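Local atomic coordinates of pngf-ii (Elizabethkingia meningoseptica, PDB entry 4R4X), a protein that probably acts as a peptide:N-glycosidase, removing N-linked glycans from glycoproteins by cleaving the bond between the glycan and its asparagine. Residues 423-428 and 485-490; 440-445 and 454-459. All blocks are in the same frame, centred on the assembly; numbering follows the deposited sequence.

Interaction 1 of 2, residues 423-428 and 485-490; sequences YITTGH and RSNWCP
Gly427 meets Ser486 where the end of a long strand, 416-428, is joined by the irregular loop segment 485-490 in the C-terminal jelly-roll half of a PNGase F-like fold. The CA atoms of Gly427 and Ser486 are 5.0 Å apart, and those of Thr426 and Asn487 5.3 Å. The loop adds no strand of its own: Ser486 is the centre of an inverse gamma turn, and its carbonyl takes the Gly427 N-H at 3.1 Å between Gly427 N and Ser486 O. That oxygen also receives a CA-H...O contact from Thr426.

Two side chains of the loop complete what the backbones begin, each reaching for a strand carbonyl. Asn487 turns its amide so that Thr425 O lies in the amide plane, and ND2 donates to Thr425 O at 2.8 Å with an N-H...O angle of 164°. The next loop residue, Trp488, donates through NE1 to Gly427 O at 3.0 Å, two residues on from Thr425; a chi1 of 56° turns the indole so that its N-H edge faces this oxygen. Three nearly straight bonds thus grip a largely buried junction.

Arg485 CD sits over the centre of one indole face. His428 comes in on the opposite side, CE1 3.6 Å from Trp488 NE1 and set off toward the rim; the imidazole and the five-membered ring, planes 27° apart, barely overlap. Thr426 CB lies obliquely to the indole, 3.6 Å from Trp488 CD1, and the Thr426 hydroxyl shares a hydrogen bond with the imidazole that helps fix that ring's rotation, 2.8 Å between Thr426 OG1 and His428 NE2.

Interaction 2 of 2, residues 440-445 and 454-459; sequences KENSIY and FTPWRT
Asn442 and Phe454 form an antiparallel hydrogen-bonded pair near the open ends of a beta hairpin, strands 442-446 and 449-454, at the border of a four-stranded sheet in the C-terminal jelly-roll domain. The backbone bonds are reciprocal: Asn442 N donates to Phe454 O at 2.8 Å, and Phe454 N returns to Asn442 O at 3.0 Å. Glu441 CA adds a CA-H...O contact to the same Phe454 carbonyl. Toward the open end of the hairpin, past this pair, the two segments are bridged by water, one molecule accepting from Lys440 N and donating to Pro456 O, another joining Glu441 OE2 to Thr455 OG1.

Apolar contacts line the side that faces strand 416-428. With chi1 at 78°, the phenyl group of Phe454 leans over the hairpin toward its partner strand, bringing CE1 to 4.1 Å from Asn442 CB, while the methyl of Ile444 approaches the ring edge, CD1 lying 4.4 Å from Phe454 CE1. Tyr423 and Thr425 touch Phe454 from the neighbouring sheet.

Polar and apolar groups mix at Pro456, whose ring slants across the amide of Asn442. OD1 is the firmer end of that amide, probably accepting from both Tyr423 OH and Thr425 OG1; ND2 makes a weak bond to Lys440 O. The pyrrolidine packs against the amide, CG lying 3.5 Å from Asn442 ND2 and CD 3.2 Å from Lys440 O.

Followed from the N terminus, the chain leaves strand 416-428, enters the hairpin of 442-446 and 449-454, and wanders through a long loop before strand 493-504. Interaction 2 closes the short loop, with eight residues between its segments; interaction 1 closes the far larger one around it, so the two nest without crossing. Their centres lie about 9 Å apart, and they touch where the Asn442 amide reaches strand 416-428. Arg458 packs on Cys489, itself disulfide-bonded to Cys461. Interaction 1 joins the end of strand 416-428, in the nine-stranded sheet, to the loop before 493-504; interaction 2 joins the hairpin of the four-stranded sheet to the start of that loop.

Interaction 1 of 2, residues 423-428 and 485-490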
loop_
_atom_site.group_PDB
_atom_site.type_symbol
_atom_site.label_atom_id
_atom_site.label_comp_id
_atom_site.label_asym_id
_atom_site.label_seq_id
_atom_site.Cartn_x
_atom_site.Cartn_y
_atom_site.Cartn_z
ATOM N N TYR A 423 -8.610 -17.669 -1.307
ATOM C CA TYR A 423 -9.975 -17.902 -0.863
ATOM C C TYR A 423 -10.347 -16.899 0.221
ATOM O O TYR A 423 -9.691 -16.831 1.272
ATOM C CB TYR A 423 -10.105 -19.319 -0.322
ATOM C CG TYR A 423 -11.486 -19.727 0.152
ATOM C CD1 TYR A 423 -12.527 -19.909 -0.751
ATOM C CD2 TYR A 423 -11.737 -19.989 1.498
ATOM C CE1 TYR A 423 -13.788 -20.312 -0.325
ATOM C CE2 TYR A 423 -12.982 -20.429 1.926
ATOM C CZ TYR A 423 -14.005 -20.583 1.012
ATOM O OH TYR A 423 -15.263 -20.965 1.415
ATOM N N ILE A 424 -11.356 -16.094 -0.081
ATOM C CA ILE A 424 -11.904 -15.105 0.858
ATOM C C ILE A 424 -13.295 -15.540 1.257
ATOM O O ILE A 424 -14.163 -15.680 0.409
ATOM C CB ILE A 424 -11.963 -13.697 0.245
ATOM C CG1 ILE A 424 -10.588 -13.303 -0.276
ATOM C CG2 ILE A 424 -12.431 -12.668 1.281
ATOM C CD1 ILE A 424 -10.552 -11.972 -1.008
ATOM N N THR A 425 -13.512 -15.747 2.547
ATOM C CA THR A 425 -14.810 -16.188 3.029
ATOM C C THR A 425 -15.287 -15.391 4.231
ATOM O O THR A 425 -14.505 -15.159 5.172
ATOM C CB THR A 425 -14.832 -17.697 3.381
ATOM O OG1 THR A 425 -16.134 -18.043 3.868
ATOM C CG2 THR A 425 -13.754 -18.063 4.447
ATOM N N THR A 426 -16.564 -14.996 4.184
ATOM C CA THR A 426 -17.264 -14.446 5.345
ATOM C C THR A 426 -18.692 -14.977 5.431
ATOM O O THR A 426 -19.360 -15.183 4.419
ATOM C CB THR A 426 -17.265 -12.905 5.374
ATOM O OG1 THR A 426 -17.905 -12.361 4.213
ATOM C CG2 THR A 426 -15.857 -12.380 5.468
ATOM N N GLY A 427 -19.123 -15.206 6.665
ATOM C CA GLY A 427 -20.405 -15.752 6.974
ATOM C C GLY A 427 -21.310 -14.649 7.484
ATOM O O GLY A 427 -20.864 -13.731 8.193
ATOM N N HIS A 428 -22.576 -14.729 7.085
ATOM C CA HIS A 428 -23.580 -13.689 7.376
ATOM C C HIS A 428 -24.924 -14.278 7.786
ATOM O O HIS A 428 -25.203 -15.455 7.540
ATOM C CB HIS A 428 -23.755 -12.795 6.152
ATOM C CG HIS A 428 -22.478 -12.175 5.708
ATOM N ND1 HIS A 428 -22.018 -10.992 6.232
ATOM C CD2 HIS A 428 -21.500 -12.635 4.892
ATOM C CE1 HIS A 428 -20.828 -10.725 5.728
ATOM N NE2 HIS A 428 -20.489 -11.708 4.917
ATOM N N ARG A 485 -17.098 -13.273 15.202
ATOM C CA ARG A 485 -17.854 -13.437 13.976
ATOM C C ARG A 485 -17.169 -14.389 13.021
ATOM O O ARG A 485 -15.984 -14.684 13.177
ATOM C CB ARG A 485 -17.981 -12.089 13.286
ATOM C CG ARG A 485 -19.000 -11.160 13.911
ATOM C CD ARG A 485 -18.886 -9.794 13.251
ATOM N NE ARG A 485 -19.972 -8.914 13.622
ATOM C CZ ARG A 485 -19.989 -8.082 14.667
ATOM N NH1 ARG A 485 -18.986 -8.004 15.518
ATOM N NH2 ARG A 485 -21.057 -7.328 14.860
ATOM N N SER A 486 -17.920 -14.825 12.005
ATOM C CA SER A 486 -17.418 -15.719 10.960
ATOM C C SER A 486 -16.534 -14.992 9.956
ATOM O O SER A 486 -16.916 -14.749 8.798
ATOM C CB SER A 486 -18.579 -16.411 10.252
ATOM O OG SER A 486 -19.202 -17.357 11.116
ATOM N N ASN A 487 -15.355 -14.645 10.440
ATOM C CA ASN A 487 -14.208 -14.210 9.649
ATOM C C ASN A 487 -14.208 -12.742 9.275
ATOM O O ASN A 487 -13.503 -12.331 8.344
ATOM C CB ASN A 487 -13.980 -15.074 8.408
ATOM C CG ASN A 487 -12.505 -15.252 8.085
ATOM O OD1 ASN A 487 -11.664 -15.255 8.979
ATOM N ND2 ASN A 487 -12.186 -15.422 6.807
ATOM N N TRP A 488 -14.928 -11.935 10.045
ATOM C CA TRP A 488 -14.805 -10.494 9.883
ATOM C C TRP A 488 -15.066 -9.724 11.142
ATOM O O TRP A 488 -15.713 -10.226 12.027
ATOM C CB TRP A 488 -15.737 -10.007 8.805
ATOM C CG TRP A 488 -17.203 -10.333 8.949
ATOM C CD1 TRP A 488 -17.815 -11.528 8.703
ATOM C CD2 TRP A 488 -18.255 -9.401 9.253
ATOM N NE1 TRP A 488 -19.173 -11.406 8.855
ATOM C CE2 TRP A 488 -19.467 -10.112 9.206
ATOM C CE3 TRP A 488 -18.277 -8.049 9.598
ATOM C CZ2 TRP A 488 -20.685 -9.512 9.459
ATOM C CZ3 TRP A 488 -19.510 -7.449 9.857
ATOM C CH2 TRP A 488 -20.688 -8.174 9.771
ATOM N N CYS A 489 -14.535 -8.504 11.211
ATOM C CA CYS A 489 -14.833 -7.582 12.320
ATOM C C CYS A 489 -15.146 -6.227 11.706
ATOM O O CYS A 489 -14.376 -5.749 10.864
ATOM C CB CYS A 489 -13.624 -7.385 13.252
ATOM S SG CYS A 489 -13.038 -8.806 14.205
ATOM N N PRO A 490 -16.210 -5.561 12.173
ATOM C CA PRO A 490 -16.462 -4.214 11.640
ATOM C C PRO A 490 -15.250 -3.275 11.802
ATOM O O PRO A 490 -14.738 -3.099 12.915
ATOM C CB PRO A 490 -17.649 -3.738 12.468
ATOM C CG PRO A 490 -18.360 -4.984 12.871
ATOM C CD PRO A 490 -17.276 -6.007 13.083
#

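Interaction 2 of 2, residues 440-445 and 454-459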
loop_
_atom_site.group_PDB
_atom_site.type_symbol
_atom_site.label_atom_id
_atom_site.label_comp_id
_atom_site.label_asym_id
_atom_site.label_seq_id
_atom_site.Cartn_x
_atom_site.Cartn_y
_atom_site.Cartn_z
ATOM N N LYS A 440 -18.885 -22.009 11.141
ATOM C CA LYS A 440 -19.244 -23.105 10.232
ATOM C C LYS A 440 -18.035 -23.524 9.441
ATOM O O LYS A 440 -17.378 -22.689 8.828
ATOM C CB LYS A 440 -20.354 -22.685 9.255
ATOM C CG LYS A 440 -21.686 -22.341 9.886
ATOM C CD LYS A 440 -22.332 -23.506 10.616
ATOM C CE LYS A 440 -23.678 -23.102 11.219
ATOM N NZ LYS A 440 -24.754 -22.922 10.216
ATOM N N GLU A 441 -17.755 -24.820 9.424
ATOM C CA GLU A 441 -16.663 -25.344 8.635
ATOM C C GLU A 441 -16.853 -25.158 7.132
ATOM O O GLU A 441 -17.866 -25.573 6.599
ATOM C CB GLU A 441 -16.494 -26.817 8.964
ATOM C CG GLU A 441 -15.339 -27.500 8.267
ATOM C CD GLU A 441 -15.096 -28.894 8.848
ATOM O OE1 GLU A 441 -15.767 -29.856 8.419
ATOM O OE2 GLU A 441 -14.230 -29.024 9.735
ATOM N N ASN A 442 -15.878 -24.510 6.470
ATOM C CA ASN A 442 -15.829 -24.391 5.009
ATOM C C ASN A 442 -14.960 -25.542 4.494
ATOM O O ASN A 442 -13.809 -25.692 4.932
ATOM C CB ASN A 442 -15.164 -23.068 4.531
ATOM C CG ASN A 442 -16.016 -21.815 4.752
ATOM O OD1 ASN A 442 -15.944 -20.858 3.964
ATOM N ND2 ASN A 442 -16.781 -21.785 5.824
ATOM N N SER A 443 -15.473 -26.311 3.544
ATOM C CA SER A 443 -14.749 -27.441 2.953
ATOM C C SER A 443 -14.498 -27.182 1.463
ATOM O O SER A 443 -15.409 -26.887 0.718
ATOM C CB SER A 443 -15.552 -28.723 3.123
ATOM O OG SER A 443 -15.657 -29.072 4.498
ATOM N N ILE A 444 -13.246 -27.294 1.049
ATOM C CA ILE A 444 -12.838 -27.070 -0.335
ATOM C C ILE A 444 -12.404 -28.414 -0.953
ATOM O O ILE A 444 -11.544 -29.120 -0.408
ATOM C CB ILE A 444 -11.681 -26.055 -0.415
ATOM C CG1 ILE A 444 -12.137 -24.636 -0.006
ATOM C CG2 ILE A 444 -11.128 -25.968 -1.833
ATOM C CD1 ILE A 444 -12.447 -24.493 1.457
ATOM N N TYR A 445 -12.998 -28.744 -2.094
ATOM C CA TYR A 445 -12.693 -29.962 -2.828
ATOM C C TYR A 445 -12.005 -29.637 -4.157
ATOM O O TYR A 445 -12.337 -28.636 -4.818
ATOM C CB TYR A 445 -13.994 -30.710 -3.111
ATOM C CG TYR A 445 -14.743 -31.178 -1.890
ATOM C CD1 TYR A 445 -15.438 -30.285 -1.090
ATOM C CD2 TYR A 445 -14.790 -32.531 -1.554
ATOM C CE1 TYR A 445 -16.134 -30.720 0.021
ATOM C CE2 TYR A 445 -15.508 -32.969 -0.457
ATOM C CZ TYR A 445 -16.164 -32.047 0.330
ATOM O OH TYR A 445 -16.856 -32.467 1.440
ATOM N N PHE A 454 -11.688 -25.861 7.031
ATOM C CA PHE A 454 -11.349 -24.970 8.147
ATOM C C PHE A 454 -12.557 -24.165 8.560
ATOM O O PHE A 454 -13.493 -23.935 7.766
ATOM C CB PHE A 454 -10.170 -24.049 7.798
ATOM C CG PHE A 454 -10.539 -22.857 6.919
ATOM C CD1 PHE A 454 -10.863 -23.031 5.584
ATOM C CD2 PHE A 454 -10.524 -21.552 7.442
ATOM C CE1 PHE A 454 -11.182 -21.942 4.776
ATOM C CE2 PHE A 454 -10.826 -20.445 6.635
ATOM C CZ PHE A 454 -11.147 -20.643 5.307
ATOM N N THR A 455 -12.537 -23.738 9.811
ATOM C CA THR A 455 -13.606 -22.940 10.363
ATOM C C THR A 455 -13.167 -21.473 10.472
ATOM O O THR A 455 -12.310 -21.145 11.311
ATOM C CB THR A 455 -13.986 -23.495 11.736
ATOM O OG1 THR A 455 -14.402 -24.867 11.572
ATOM C CG2 THR A 455 -15.122 -22.690 12.335
ATOM N N PRO A 456 -13.731 -20.599 9.615
ATOM C CA PRO A 456 -13.299 -19.204 9.611
ATOM C C PRO A 456 -13.915 -18.481 10.813
ATOM O O PRO A 456 -15.129 -18.548 11.022
ATOM C CB PRO A 456 -13.854 -18.660 8.298
ATOM C CG PRO A 456 -14.419 -19.810 7.533
ATOM C CD PRO A 456 -14.717 -20.863 8.551
ATOM N N TRP A 457 -13.081 -17.836 11.614
ATOM C CA TRP A 457 -13.537 -17.306 12.901
ATOM C C TRP A 457 -12.583 -16.218 13.383
ATOM O O TRP A 457 -11.385 -16.408 13.318
ATOM C CB TRP A 457 -13.624 -18.435 13.947
ATOM C CG TRP A 457 -14.463 -18.070 15.152
ATOM C CD1 TRP A 457 -14.038 -17.952 16.448
ATOM C CD2 TRP A 457 -15.851 -17.752 15.156
ATOM N NE1 TRP A 457 -15.087 -17.604 17.268
ATOM C CE2 TRP A 457 -16.216 -17.477 16.499
ATOM C CE3 TRP A 457 -16.841 -17.721 14.171
ATOM C CZ2 TRP A 457 -17.516 -17.123 16.861
ATOM C CZ3 TRP A 457 -18.143 -17.355 14.539
ATOM C CH2 TRP A 457 -18.460 -17.069 15.871
ATOM N N ARG A 458 -13.135 -15.086 13.829
ATOM C CA ARG A 458 -12.347 -13.956 14.366
ATOM C C ARG A 458 -12.808 -13.678 15.799
ATOM O O ARG A 458 -13.986 -13.513 16.030
ATOM C CB ARG A 458 -12.588 -12.675 13.559
ATOM C CG ARG A 458 -12.087 -12.681 12.111
ATOM C CD ARG A 458 -10.673 -12.212 11.919
ATOM N NE ARG A 458 -10.429 -10.834 12.369
ATOM C CZ ARG A 458 -10.474 -9.742 11.613
ATOM N NH1 ARG A 458 -10.777 -9.794 10.331
ATOM N NH2 ARG A 458 -10.231 -8.572 12.173
ATOM N N THR A 459 -11.865 -13.611 16.730
ATOM C CA THR A 459 -12.110 -13.379 18.146
ATOM C C THR A 459 -11.436 -12.095 18.681
ATOM O O THR A 459 -11.368 -11.875 19.906
ATOM C CB THR A 459 -11.614 -14.605 18.959
ATOM O OG1 THR A 459 -10.266 -14.927 18.599
ATOM C CG2 THR A 459 -12.487 -15.798 18.675
HETATM O O HOH W 1 -17.546 -19.449 10.571
HETATM O O HOH W 2 -13.090 -26.573 10.320
#